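PDB 3I1A: spectinomycin phosphotransferase from Legionella pneumophila, which transfers a phosphate group to the antibiotic spectinomycin and so acts as an antibiotic resistance factor. Local coordinates for residues K3-A8 / F38-D43; D190-L195 / R281-V286; I74-F79 / E223-I228; N159-D164 / A173-F178. All coordinates share one frame; numbering follows the deposited sequence.

Interaction 2 is wholly buried; the other three are partly buried. Interaction 1 lies in the sheet-rich N-terminal lobe of this kinase-like enzyme, where a loop lies over one phenylalanine ring through CH-pi contacts and reaches a tyrosine hydroxyl with a weak amide bond. Interaction 3 is held chiefly through backbone polar atoms: a carbonyl turns to meet a strand, close to the nucleotide site. Interactions 2 and 4 belong to the helical lobe, with centres about 21 Å apart; helix 182-198 follows directly on helix 169-180, and both pack against helix 274-297. Interaction 2 combines a serine-glutamate bond with a methyl-on-imidazole contact, whereas interaction 4, farther out, gives a lysine's charge to loop carbonyls.

Interaction 1: residues K3-A8 / F38-D43; sequences KQPIQA and FAYQAD
The Phe38 ring is met through CH-pi contacts by the chain at Gln4 and Pro5, which share one of its faces. Pro5 CD stands 4.0 Å from the ring centroid, 17° off the normal, and Gln4 CA lies over the same face, nearer the CD2-CE2 side. At the rim the geometry changes: Lys3 CG comes in near the ring plane, 3.4 Å from Phe38 CZ, and its chain crosses the ring at about a right angle before its ammonium end turns away. Both rings stand on strand 38-43, which lies between strands 25-29 and 48-55 in the antiparallel sheet of a protein-kinase-like N-terminal lobe, and the chain's first residues lie over it just before helix 10-19. The one hydrogen bond across the contact is weak: with its chain extended beyond CG (chi2 -180°), Gln4 brings NE2 to 2.7 Å from Tyr40 OH, at a bent angle, and the amide is turned 72° from the phenol plane. That same NE2 also makes a weak bond to Ile6 O. Apolar contact continues farther down the loop, where Ala8 CB sits 4.1 Å from Tyr40 CE2, while Leu11 of helix 10-19 and Leu53 of strand 48-55 also touch the tyrosine.

Interaction 2: residues D190-L195 / R281-V286; sequences DTSEKL and RHERIV
Thr191 has its methyl CG2 opposite the backbone N, which sets it squarely over the imidazole of His282. CG2 lies 3.6 Å from the ring centroid, 11° off the normal: a CH-pi contact over the centre of the face. Beyond the ring, a water bridges the two, donating to Thr191 OG1 and hydrogen-bonded to His282 NE2 at 2.9 Å. Their other polar partners are local: the hydroxyl bonds Arg187 O, and the bond of ND1 to Ser278 O helps to fix the imidazole.

Ser192, with chi1 171°, extends OG to Glu283 OE1 and donates a 2.7 Å hydrogen bond to that oxygen's anti lone pair. The same OE1 also forms a salt bridge with Arg151 of helix 149-157, which probably keeps the buried carboxylate ionised. The axes of the two short segments approach to 8.5 Å, their directions 130° apart, an oblique crossing of the helix-packed C-terminal lobe.

Interaction 3: residues I74-F79 / E223-I228; sequences IKEIIF and EESIYI
Glu76 O receives the N-H of Ile228 at 2.9 Å, a nearly straight bond (165°) whose donor is tilted 24° from the carbonyl plane. The same oxygen also takes a CA-H...O contact from Tyr227 CA, 3.3 Å away. Beside it, Ile78 crosses the tyrosine ring at about a right angle, CG1 3.8 Å from Tyr227 CD1, while Ile77 C meets the ring's edge. Glu76 CB and CG lie on Ile226, CB 3.3 Å from Ile226 O. A water joins the two backbones, accepting from Ile78 N and donating to Ile228 O.

Glu76 centres an inverse gamma turn (weak bond from Ile77 N to Lys75 O), which probably helps to direct its carbonyl at the strand. Gln120 of helix 115-129 braces both sides, since its NE2 bonds Glu76 OE2 and Ser225 OG and its OE1 takes Ile226 N. Strand 226-228 pairs with strand 218-220, a hairpin between Asn217 and Asp230, which bind magnesium in another structure of this protein. Ile77 packs on helix 61-71, and Ile228 on helix 115-129.

Interaction 4: residues N159-D164 / A173-F178; sequences NQIEFD and AFKSFF
Phe178 offers one face of its ring to Ile161: CD1 lies 4.0 Å from the centroid, 20° off the normal, displaced toward the rim, while CG1 approaches Phe178 CD2 at 3.7 Å. The isoleucine side chain crosses the ring at about a right angle. The bend at chi2 (-49°) folds CD1 back over the ring face, and CG2 rests 3.7 Å from Lys175 O of the helix.

One turn back, Lys175 carries the polar half. Beyond CG the chain is fully extended, running beside Ile161, with CD 3.6 Å from Ile161 O. At its tip NZ donates a 3.0 Å hydrogen bond to Glu162 O, and a weak one to Gln160 O at a similar length. A water accepts from it at 2.9 Å, and Asp167, in the same connection, forms a salt bridge with it. The ammonium group thus gathers main-chain carbonyls and a carboxylate; Asp164 OD2, 4.7 Å from Lys175 NZ, probably adds only a longer-range attraction. Leu297 of helix 274-297 touches both Gln160 and Lys175.

The whole belongs to the connection between helices 149-157 and 169-180 in the helical lobe, in which a lysine of the second helix reaches back to the loop that leaves the first, away from the nucleotide and magnesium sites.

Interaction 1: residues K3-A8 / F38-D43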
loop_
_atom_site.group_PDB
_atom_site.type_symbol
_atom_site.label_atom_id
_atom_site.label_comp_id
_atom_site.label_asym_id
_atom_site.label_seq_id
_atom_site.Cartn_x
_atom_site.Cartn_y
_atom_site.Cartn_z
ATOM N N LYS A 3 -13.656 -17.714 15.211
ATOM C CA LYS A 3 -13.744 -16.227 15.101
ATOM C C LYS A 3 -14.630 -15.849 13.924
ATOM O O LYS A 3 -15.274 -14.795 13.921
ATOM C CB LYS A 3 -12.344 -15.635 14.902
ATOM C CG LYS A 3 -12.283 -14.120 14.975
ATOM C CD LYS A 3 -13.135 -13.594 16.120
ATOM C CE LYS A 3 -12.629 -12.247 16.608
ATOM N NZ LYS A 3 -11.300 -12.384 17.280
ATOM N N GLN A 4 -14.662 -16.729 12.932
ATOM C CA GLN A 4 -15.450 -16.512 11.723
ATOM C C GLN A 4 -16.918 -16.239 12.038
ATOM O O GLN A 4 -17.515 -16.892 12.902
ATOM C CB GLN A 4 -15.332 -17.735 10.821
ATOM C CG GLN A 4 -13.909 -18.217 10.664
ATOM C CD GLN A 4 -13.789 -19.427 9.762
ATOM O OE1 GLN A 4 -12.819 -20.176 9.842
ATOM N NE2 GLN A 4 -14.767 -19.618 8.891
ATOM N N PRO A 5 -17.520 -15.258 11.347
ATOM C CA PRO A 5 -18.929 -14.904 11.558
ATOM C C PRO A 5 -19.907 -15.983 11.084
ATOM O O PRO A 5 -21.054 -16.039 11.540
ATOM C CB PRO A 5 -19.081 -13.598 10.778
ATOM C CG PRO A 5 -18.063 -13.728 9.687
ATOM C CD PRO A 5 -16.876 -14.327 10.401
ATOM N N ILE A 6 -19.446 -16.829 10.167
ATOM C CA ILE A 6 -20.254 -17.913 9.613
ATOM C C ILE A 6 -19.391 -19.130 9.301
ATOM O O ILE A 6 -18.164 -19.047 9.296
ATOM C CB ILE A 6 -20.914 -17.497 8.293
ATOM C CG1 ILE A 6 -19.823 -17.188 7.261
ATOM C CG2 ILE A 6 -21.816 -16.290 8.522
ATOM C CD1 ILE A 6 -20.341 -16.782 5.920
ATOM N N GLN A 7 -20.046 -20.263 9.055
ATOM C CA GLN A 7 -19.365 -21.494 8.676
ATOM C C GLN A 7 -19.298 -21.388 7.145
ATOM O O GLN A 7 -20.250 -20.935 6.515
ATOM C CB GLN A 7 -20.189 -22.713 9.096
ATOM C CG GLN A 7 -19.376 -23.989 9.223
ATOM C CD GLN A 7 -18.831 -24.463 7.905
ATOM O OE1 GLN A 7 -17.617 -24.620 7.734
ATOM N NE2 GLN A 7 -19.725 -24.706 6.960
ATOM N N ALA A 8 -18.186 -21.811 6.552
ATOM C CA ALA A 8 -18.008 -21.691 5.103
ATOM C C ALA A 8 -19.206 -22.086 4.235
ATOM O O ALA A 8 -19.507 -21.427 3.234
ATOM C CB ALA A 8 -16.770 -22.477 4.669
ATOM N N PHE A 38 -11.948 -12.082 7.053
ATOM C CA PHE A 38 -11.894 -13.520 6.873
ATOM C C PHE A 38 -12.074 -13.776 5.381
ATOM O O PHE A 38 -13.054 -13.325 4.781
ATOM C CB PHE A 38 -13.004 -14.183 7.689
ATOM C CG PHE A 38 -13.002 -13.780 9.134
ATOM C CD1 PHE A 38 -13.568 -12.574 9.529
ATOM C CD2 PHE A 38 -12.401 -14.590 10.097
ATOM C CE1 PHE A 38 -13.538 -12.178 10.858
ATOM C CE2 PHE A 38 -12.365 -14.203 11.431
ATOM C CZ PHE A 38 -12.934 -12.995 11.811
ATOM N N ALA A 39 -11.114 -14.475 4.780
ATOM C CA ALA A 39 -11.162 -14.753 3.348
ATOM C C ALA A 39 -11.556 -16.193 3.079
ATOM O O ALA A 39 -11.202 -17.109 3.836
ATOM C CB ALA A 39 -9.807 -14.438 2.705
ATOM N N TYR A 40 -12.297 -16.383 1.991
ATOM C CA TYR A 40 -12.778 -17.696 1.603
ATOM C C TYR A 40 -12.688 -17.865 0.103
ATOM O O TYR A 40 -12.764 -16.879 -0.640
ATOM C CB TYR A 40 -14.262 -17.860 1.975
ATOM C CG TYR A 40 -14.624 -17.746 3.437
ATOM C CD1 TYR A 40 -14.759 -16.502 4.050
ATOM C CD2 TYR A 40 -14.836 -18.897 4.207
ATOM C CE1 TYR A 40 -15.094 -16.401 5.398
ATOM C CE2 TYR A 40 -15.168 -18.813 5.547
ATOM C CZ TYR A 40 -15.293 -17.560 6.139
ATOM O OH TYR A 40 -15.595 -17.476 7.471
ATOM N N GLN A 41 -12.533 -19.113 -0.341
ATOM C CA GLN A 41 -12.531 -19.412 -1.771
ATOM C C GLN A 41 -13.851 -20.129 -2.016
ATOM O O GLN A 41 -14.128 -21.163 -1.394
ATOM C CB GLN A 41 -11.377 -20.338 -2.182
ATOM C CG GLN A 41 -11.439 -20.712 -3.680
ATOM C CD GLN A 41 -10.416 -21.767 -4.081
ATOM O OE1 GLN A 41 -9.218 -21.590 -3.873
ATOM N NE2 GLN A 41 -10.890 -22.868 -4.667
ATOM N N ALA A 42 -14.676 -19.571 -2.898
ATOM C CA ALA A 42 -15.967 -20.167 -3.216
ATOM C C ALA A 42 -16.015 -20.376 -4.728
ATOM O O ALA A 42 -15.864 -19.430 -5.498
ATOM C CB ALA A 42 -17.096 -19.246 -2.759
ATOM N N ASP A 43 -16.240 -21.614 -5.145
ATOM C CA ASP A 43 -16.258 -21.948 -6.570
ATOM C C ASP A 43 -17.617 -22.279 -7.167
ATOM O O ASP A 43 -18.399 -23.033 -6.579
ATOM C CB ASP A 43 -15.331 -23.140 -6.818
ATOM C CG ASP A 43 -13.948 -22.924 -6.258
ATOM O OD1 ASP A 43 -13.237 -22.033 -6.760
ATOM O OD2 ASP A 43 -13.579 -23.643 -5.309
#

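Interaction 2: residues D190-L195 / R281-V286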
loop_
_atom_site.group_PDB
_atom_site.type_symbol
_atom_site.label_atom_id
_atom_site.label_comp_id
_atom_site.label_asym_id
_atom_site.label_seq_id
_atom_site.Cartn_x
_atom_site.Cartn_y
_atom_site.Cartn_z
ATOM N N ASP A 190 16.841 13.710 9.438
ATOM C CA ASP A 190 17.060 15.149 9.428
ATOM C C ASP A 190 16.612 15.790 8.127
ATOM O O ASP A 190 16.210 16.976 8.113
ATOM C CB ASP A 190 18.536 15.457 9.684
ATOM C CG ASP A 190 19.008 14.975 11.067
ATOM O OD1 ASP A 190 18.166 14.691 11.939
ATOM O OD2 ASP A 190 20.239 14.915 11.270
ATOM N N THR A 191 16.673 15.030 7.030
ATOM C CA THR A 191 16.240 15.590 5.749
ATOM C C THR A 191 14.729 15.614 5.697
ATOM O O THR A 191 14.137 16.594 5.231
ATOM C CB THR A 191 16.777 14.800 4.551
ATOM O OG1 THR A 191 18.196 14.959 4.485
ATOM C CG2 THR A 191 16.154 15.324 3.251
ATOM N N SER A 192 14.099 14.544 6.178
ATOM C CA SER A 192 12.644 14.501 6.220
ATOM C C SER A 192 12.153 15.667 7.095
ATOM O O SER A 192 11.211 16.370 6.732
ATOM C CB SER A 192 12.171 13.161 6.797
ATOM O OG SER A 192 10.780 13.184 7.024
ATOM N N GLU A 193 12.800 15.871 8.245
ATOM C CA GLU A 193 12.425 16.947 9.171
ATOM C C GLU A 193 12.601 18.331 8.524
ATOM O O GLU A 193 11.694 19.157 8.583
ATOM C CB GLU A 193 13.256 16.830 10.460
ATOM C CG GLU A 193 12.882 17.771 11.627
ATOM C CD GLU A 193 11.505 17.516 12.246
ATOM O OE1 GLU A 193 11.136 16.350 12.510
ATOM O OE2 GLU A 193 10.784 18.507 12.496
ATOM N N LYS A 194 13.756 18.573 7.908
ATOM C CA LYS A 194 14.052 19.843 7.233
ATOM C C LYS A 194 13.062 20.136 6.108
ATOM O O LYS A 194 12.591 21.271 5.944
ATOM C CB LYS A 194 15.464 19.807 6.649
ATOM C CG LYS A 194 15.907 21.059 5.893
ATOM C CD LYS A 194 17.079 20.730 4.959
ATOM C CE LYS A 194 17.921 21.960 4.607
ATOM N NZ LYS A 194 18.738 22.471 5.768
ATOM N N LEU A 195 12.761 19.114 5.318
ATOM C CA LEU A 195 11.839 19.289 4.221
ATOM C C LEU A 195 10.423 19.513 4.728
ATOM O O LEU A 195 9.671 20.276 4.117
ATOM C CB LEU A 195 11.908 18.090 3.266
ATOM C CG LEU A 195 13.247 17.922 2.536
ATOM C CD1 LEU A 195 13.165 16.752 1.547
ATOM C CD2 LEU A 195 13.601 19.212 1.791
ATOM N N ARG A 281 10.063 10.463 -0.156
ATOM C CA ARG A 281 11.023 9.364 -0.301
ATOM C C ARG A 281 11.851 9.200 0.962
ATOM O O ARG A 281 12.150 8.072 1.352
ATOM C CB ARG A 281 11.941 9.590 -1.489
ATOM C CG ARG A 281 11.203 9.493 -2.797
ATOM C CD ARG A 281 12.153 9.659 -3.963
ATOM N NE ARG A 281 11.469 9.322 -5.207
ATOM C CZ ARG A 281 11.948 9.582 -6.416
ATOM N NH1 ARG A 281 13.120 10.190 -6.562
ATOM N NH2 ARG A 281 11.243 9.233 -7.489
ATOM N N HIS A 282 12.227 10.303 1.608
ATOM C CA HIS A 282 12.984 10.180 2.854
ATOM C C HIS A 282 12.068 9.729 3.987
ATOM O O HIS A 282 12.413 8.828 4.748
ATOM C CB HIS A 282 13.658 11.523 3.237
ATOM C CG HIS A 282 14.842 11.886 2.380
ATOM N ND1 HIS A 282 14.719 12.343 1.085
ATOM C CD2 HIS A 282 16.172 11.818 2.628
ATOM C CE1 HIS A 282 15.920 12.542 0.572
ATOM N NE2 HIS A 282 16.821 12.230 1.487
ATOM N N GLU A 283 10.890 10.337 4.095
ATOM C CA GLU A 283 9.956 10.003 5.167
ATOM C C GLU A 283 9.429 8.572 5.116
ATOM O O GLU A 283 9.225 7.943 6.152
ATOM C CB GLU A 283 8.783 10.993 5.158
ATOM C CG GLU A 283 7.654 10.683 6.134
ATOM C CD GLU A 283 8.041 10.717 7.611
ATOM O OE1 GLU A 283 9.062 11.341 7.978
ATOM O OE2 GLU A 283 7.293 10.124 8.413
ATOM N N ARG A 284 9.189 8.038 3.919
ATOM C CA ARG A 284 8.708 6.662 3.866
ATOM C C ARG A 284 9.782 5.722 4.428
ATOM O O ARG A 284 9.452 4.735 5.083
ATOM C CB ARG A 284 8.377 6.244 2.439
ATOM C CG ARG A 284 7.588 4.934 2.385
ATOM C CD ARG A 284 7.223 4.580 0.933
ATOM N NE ARG A 284 6.438 3.348 0.886
ATOM C CZ ARG A 284 6.965 2.126 0.863
ATOM N NH1 ARG A 284 8.292 1.964 0.869
ATOM N NH2 ARG A 284 6.159 1.065 0.864
ATOM N N ILE A 285 11.057 6.029 4.177
ATOM C CA ILE A 285 12.141 5.175 4.706
ATOM C C ILE A 285 12.200 5.327 6.230
ATOM O O ILE A 285 12.387 4.347 6.965
ATOM C CB ILE A 285 13.500 5.523 4.055
ATOM C CG1 ILE A 285 13.399 5.293 2.547
ATOM C CG2 ILE A 285 14.618 4.656 4.629
ATOM C CD1 ILE A 285 14.565 5.818 1.734
ATOM N N VAL A 286 12.033 6.553 6.714
ATOM C CA VAL A 286 12.012 6.793 8.152
ATOM C C VAL A 286 10.925 5.961 8.820
ATOM O O VAL A 286 11.151 5.381 9.895
ATOM C CB VAL A 286 11.784 8.287 8.461
ATOM C CG1 VAL A 286 11.492 8.479 9.953
ATOM C CG2 VAL A 286 12.999 9.085 8.039
HETATM O O HOH W 1 19.260 13.830 1.828
#

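Interaction 3: residues I74-F79 / E223-I228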
loop_
_atom_site.group_PDB
_atom_site.type_symbol
_atom_site.label_atom_id
_atom_site.label_comp_id
_atom_site.label_asym_id
_atom_site.label_seq_id
_atom_site.Cartn_x
_atom_site.Cartn_y
_atom_site.Cartn_z
ATOM N N ILE A 74 -12.832 4.747 -13.818
ATOM C CA ILE A 74 -11.494 4.135 -13.796
ATOM C C ILE A 74 -11.694 2.642 -14.044
ATOM O O ILE A 74 -12.505 1.989 -13.386
ATOM C CB ILE A 74 -10.762 4.358 -12.448
ATOM C CG1 ILE A 74 -10.255 5.803 -12.352
ATOM C CG2 ILE A 74 -9.550 3.421 -12.337
ATOM C CD1 ILE A 74 -11.325 6.842 -12.181
ATOM N N LYS A 75 -10.960 2.098 -15.001
ATOM C CA LYS A 75 -11.116 0.696 -15.347
ATOM C C LYS A 75 -10.110 -0.258 -14.722
ATOM O O LYS A 75 -10.422 -1.448 -14.511
ATOM C CB LYS A 75 -11.045 0.533 -16.868
ATOM C CG LYS A 75 -12.147 1.262 -17.635
ATOM C CD LYS A 75 -11.898 1.194 -19.144
ATOM C CE LYS A 75 -12.927 2.030 -19.915
ATOM N NZ LYS A 75 -12.787 1.906 -21.399
ATOM N N GLU A 76 -8.917 0.263 -14.427
ATOM C CA GLU A 76 -7.809 -0.540 -13.914
ATOM C C GLU A 76 -7.818 -0.904 -12.443
ATOM O O GLU A 76 -6.807 -0.761 -11.757
ATOM C CB GLU A 76 -6.473 0.137 -14.273
ATOM C CG GLU A 76 -6.179 0.225 -15.791
ATOM C CD GLU A 76 -6.977 1.295 -16.521
ATOM O OE1 GLU A 76 -7.802 2.008 -15.904
ATOM O OE2 GLU A 76 -6.760 1.440 -17.740
ATOM N N ILE A 77 -8.972 -1.380 -11.981
ATOM C CA ILE A 77 -9.185 -1.800 -10.603
ATOM C C ILE A 77 -9.878 -3.172 -10.632
ATOM O O ILE A 77 -10.709 -3.434 -11.514
ATOM C CB ILE A 77 -10.141 -0.810 -9.889
ATOM C CG1 ILE A 77 -9.521 0.588 -9.870
ATOM C CG2 ILE A 77 -10.470 -1.310 -8.491
ATOM C CD1 ILE A 77 -10.331 1.586 -9.082
ATOM N N ILE A 78 -9.551 -4.045 -9.686
ATOM C CA ILE A 78 -10.226 -5.332 -9.637
ATOM C C ILE A 78 -11.399 -5.015 -8.728
ATOM O O ILE A 78 -11.255 -4.994 -7.506
ATOM C CB ILE A 78 -9.366 -6.432 -9.021
ATOM C CG1 ILE A 78 -8.164 -6.701 -9.935
ATOM C CG2 ILE A 78 -10.209 -7.720 -8.863
ATOM C CD1 ILE A 78 -7.107 -7.585 -9.305
ATOM N N PHE A 79 -12.550 -4.729 -9.337
ATOM C CA PHE A 79 -13.758 -4.374 -8.590
ATOM C C PHE A 79 -14.503 -5.576 -8.046
ATOM O O PHE A 79 -14.429 -6.679 -8.598
ATOM C CB PHE A 79 -14.763 -3.620 -9.465
ATOM C CG PHE A 79 -14.273 -2.292 -9.960
ATOM C CD1 PHE A 79 -13.821 -2.138 -11.278
ATOM C CD2 PHE A 79 -14.271 -1.195 -9.113
ATOM C CE1 PHE A 79 -13.373 -0.892 -11.746
ATOM C CE2 PHE A 79 -13.824 0.048 -9.565
ATOM C CZ PHE A 79 -13.374 0.197 -10.892
ATOM N N GLU A 223 -5.706 -9.283 -20.708
ATOM C CA GLU A 223 -5.459 -8.359 -21.801
ATOM C C GLU A 223 -4.161 -7.604 -21.621
ATOM O O GLU A 223 -3.919 -6.608 -22.299
ATOM N N GLU A 224 -3.316 -8.071 -20.710
ATOM C CA GLU A 224 -2.049 -7.398 -20.471
ATOM C C GLU A 224 -2.296 -5.989 -19.909
ATOM O O GLU A 224 -1.434 -5.111 -20.003
ATOM C CB GLU A 224 -1.253 -7.313 -21.760
ATOM N N SER A 225 -3.487 -5.771 -19.360
ATOM C CA SER A 225 -3.814 -4.484 -18.744
ATOM C C SER A 225 -3.285 -4.521 -17.324
ATOM O O SER A 225 -3.098 -5.588 -16.769
ATOM C CB SER A 225 -5.329 -4.273 -18.680
ATOM O OG SER A 225 -5.649 -3.081 -17.969
ATOM N N ILE A 226 -3.019 -3.355 -16.751
ATOM C CA ILE A 226 -2.562 -3.271 -15.360
ATOM C C ILE A 226 -3.780 -3.103 -14.420
ATOM O O ILE A 226 -4.875 -2.726 -14.850
ATOM C CB ILE A 226 -1.617 -2.063 -15.145
ATOM C CG1 ILE A 226 -2.345 -0.758 -15.443
ATOM C CG2 ILE A 226 -0.380 -2.185 -16.035
ATOM C CD1 ILE A 226 -2.371 0.181 -14.270
ATOM N N TYR A 227 -3.582 -3.403 -13.137
ATOM C CA TYR A 227 -4.618 -3.224 -12.120
ATOM C C TYR A 227 -3.902 -2.700 -10.900
ATOM O O TYR A 227 -2.830 -3.202 -10.556
ATOM C CB TYR A 227 -5.312 -4.543 -11.769
ATOM C CG TYR A 227 -6.190 -5.018 -12.895
ATOM C CD1 TYR A 227 -7.498 -4.559 -13.019
ATOM C CD2 TYR A 227 -5.658 -5.783 -13.933
ATOM C CE1 TYR A 227 -8.257 -4.832 -14.174
ATOM C CE2 TYR A 227 -6.402 -6.060 -15.073
ATOM C CZ TYR A 227 -7.692 -5.576 -15.190
ATOM O OH TYR A 227 -8.390 -5.796 -16.363
ATOM N N ILE A 228 -4.458 -1.664 -10.278
ATOM C CA ILE A 228 -3.861 -1.113 -9.062
ATOM C C ILE A 228 -4.616 -1.698 -7.878
ATOM O O ILE A 228 -5.832 -1.570 -7.810
ATOM C CB ILE A 228 -3.977 0.421 -9.008
ATOM C CG1 ILE A 228 -3.145 1.034 -10.137
ATOM C CG2 ILE A 228 -3.475 0.919 -7.636
ATOM C CD1 ILE A 228 -3.313 2.546 -10.246
HETATM O O HOH W 2 -7.883 -3.535 -7.417
#

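Interaction 4: residues N159-D164 / A173-F178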
loop_
_atom_site.group_PDB
_atom_site.type_symbol
_atom_site.label_atom_id
_atom_site.label_comp_id
_atom_site.label_asym_id
_atom_site.label_seq_id
_atom_site.Cartn_x
_atom_site.Cartn_y
_atom_site.Cartn_z
ATOM N N ASN A 159 19.816 6.448 21.354
ATOM C CA ASN A 159 20.464 6.060 22.589
ATOM C C ASN A 159 20.402 4.564 22.880
ATOM O O ASN A 159 21.180 4.064 23.690
ATOM C CB ASN A 159 19.894 6.868 23.761
ATOM C CG ASN A 159 20.306 8.332 23.707
ATOM O OD1 ASN A 159 21.280 8.688 23.046
ATOM N ND2 ASN A 159 19.571 9.181 24.412
ATOM N N GLN A 160 19.485 3.855 22.226
ATOM C CA GLN A 160 19.346 2.416 22.434
ATOM C C GLN A 160 20.395 1.594 21.669
ATOM O O GLN A 160 20.577 0.413 21.938
ATOM C CB GLN A 160 17.947 1.963 22.012
ATOM C CG GLN A 160 16.810 2.695 22.693
ATOM C CD GLN A 160 15.469 2.161 22.244
ATOM O OE1 GLN A 160 15.212 0.955 22.349
ATOM N NE2 GLN A 160 14.608 3.046 21.725
ATOM N N ILE A 161 21.087 2.212 20.720
ATOM C CA ILE A 161 22.087 1.500 19.940
ATOM C C ILE A 161 23.315 1.106 20.774
ATOM O O ILE A 161 24.186 0.379 20.308
ATOM C CB ILE A 161 22.525 2.348 18.712
ATOM C CG1 ILE A 161 21.299 2.676 17.853
ATOM C CG2 ILE A 161 23.542 1.584 17.854
ATOM C CD1 ILE A 161 20.416 1.446 17.546
ATOM N N GLU A 162 23.340 1.561 22.023
ATOM C CA GLU A 162 24.439 1.284 22.946
ATOM C C GLU A 162 24.520 -0.186 23.355
ATOM O O GLU A 162 23.502 -0.882 23.451
ATOM C CB GLU A 162 24.288 2.135 24.214
ATOM C CG GLU A 162 24.292 3.643 23.990
ATOM C CD GLU A 162 24.096 4.427 25.282
ATOM O OE1 GLU A 162 24.923 4.281 26.210
ATOM O OE2 GLU A 162 23.115 5.194 25.371
ATOM N N PHE A 163 25.742 -0.649 23.608
ATOM C CA PHE A 163 25.951 -2.012 24.036
ATOM C C PHE A 163 25.044 -2.353 25.221
ATOM O O PHE A 163 24.872 -1.549 26.153
ATOM C CB PHE A 163 27.417 -2.186 24.420
ATOM C CG PHE A 163 27.763 -3.568 24.854
ATOM C CD1 PHE A 163 28.411 -4.442 23.985
ATOM C CD2 PHE A 163 27.425 -4.005 26.126
ATOM C CE1 PHE A 163 28.715 -5.735 24.377
ATOM C CE2 PHE A 163 27.725 -5.300 26.526
ATOM C CZ PHE A 163 28.372 -6.165 25.645
ATOM N N ASP A 164 24.457 -3.545 25.164
ATOM C CA ASP A 164 23.574 -4.041 26.207
ATOM C C ASP A 164 23.865 -5.542 26.308
ATOM O O ASP A 164 23.637 -6.290 25.354
ATOM C CB ASP A 164 22.116 -3.792 25.804
ATOM C CG ASP A 164 21.132 -4.141 26.909
ATOM O OD1 ASP A 164 21.483 -4.962 27.783
ATOM O OD2 ASP A 164 19.998 -3.606 26.884
ATOM N N ALA A 173 23.036 -7.741 16.068
ATOM C CA ALA A 173 23.375 -7.601 14.653
ATOM C C ALA A 173 22.756 -6.309 14.099
ATOM O O ALA A 173 23.383 -5.581 13.311
ATOM C CB ALA A 173 22.867 -8.825 13.867
ATOM N N PHE A 174 21.531 -6.028 14.530
ATOM C CA PHE A 174 20.822 -4.820 14.096
ATOM C C PHE A 174 21.530 -3.558 14.591
ATOM O O PHE A 174 21.691 -2.600 13.839
ATOM C CB PHE A 174 19.394 -4.825 14.631
ATOM C CG PHE A 174 18.660 -3.540 14.381
ATOM C CD1 PHE A 174 18.257 -3.200 13.086
ATOM C CD2 PHE A 174 18.422 -2.646 15.432
ATOM C CE1 PHE A 174 17.632 -1.979 12.840
ATOM C CE2 PHE A 174 17.797 -1.420 15.204
ATOM C CZ PHE A 174 17.401 -1.087 13.898
ATOM N N LYS A 175 21.942 -3.552 15.857
ATOM C CA LYS A 175 22.655 -2.394 16.388
ATOM C C LYS A 175 23.966 -2.148 15.636
ATOM O O LYS A 175 24.328 -0.999 15.384
ATOM C CB LYS A 175 22.927 -2.576 17.878
ATOM C CG LYS A 175 21.660 -2.469 18.733
ATOM C CD LYS A 175 22.005 -2.516 20.210
ATOM C CE LYS A 175 20.761 -2.440 21.077
ATOM N NZ LYS A 175 21.138 -2.460 22.497
ATOM N N SER A 176 24.667 -3.228 15.290
ATOM C CA SER A 176 25.920 -3.123 14.553
ATOM C C SER A 176 25.675 -2.494 13.190
ATOM O O SER A 176 26.417 -1.610 12.756
ATOM C CB SER A 176 26.553 -4.505 14.355
ATOM O OG SER A 176 27.023 -5.034 15.580
ATOM N N PHE A 177 24.622 -2.955 12.521
ATOM C CA PHE A 177 24.283 -2.453 11.198
ATOM C C PHE A 177 23.851 -0.986 11.291
ATOM O O PHE A 177 24.198 -0.175 10.438
ATOM C CB PHE A 177 23.141 -3.261 10.565
ATOM C CG PHE A 177 22.860 -2.872 9.139
ATOM C CD1 PHE A 177 23.608 -3.397 8.096
ATOM C CD2 PHE A 177 21.884 -1.922 8.849
ATOM C CE1 PHE A 177 23.390 -2.980 6.776
ATOM C CE2 PHE A 177 21.658 -1.500 7.548
ATOM C CZ PHE A 177 22.411 -2.029 6.506
ATOM N N PHE A 178 23.066 -0.667 12.310
ATOM C CA PHE A 178 22.581 0.719 12.512
ATOM C C PHE A 178 23.794 1.618 12.717
ATOM O O PHE A 178 23.956 2.670 12.088
ATOM C CB PHE A 178 21.703 0.772 13.765
ATOM C CG PHE A 178 20.847 2.017 13.879
ATOM C CD1 PHE A 178 19.469 1.955 13.635
ATOM C CD2 PHE A 178 21.412 3.242 14.245
ATOM C CE1 PHE A 178 18.657 3.090 13.760
ATOM C CE2 PHE A 178 20.610 4.391 14.374
ATOM C CZ PHE A 178 19.228 4.310 14.131
HETATM O O HOH W 3 19.157 -1.536 24.365
#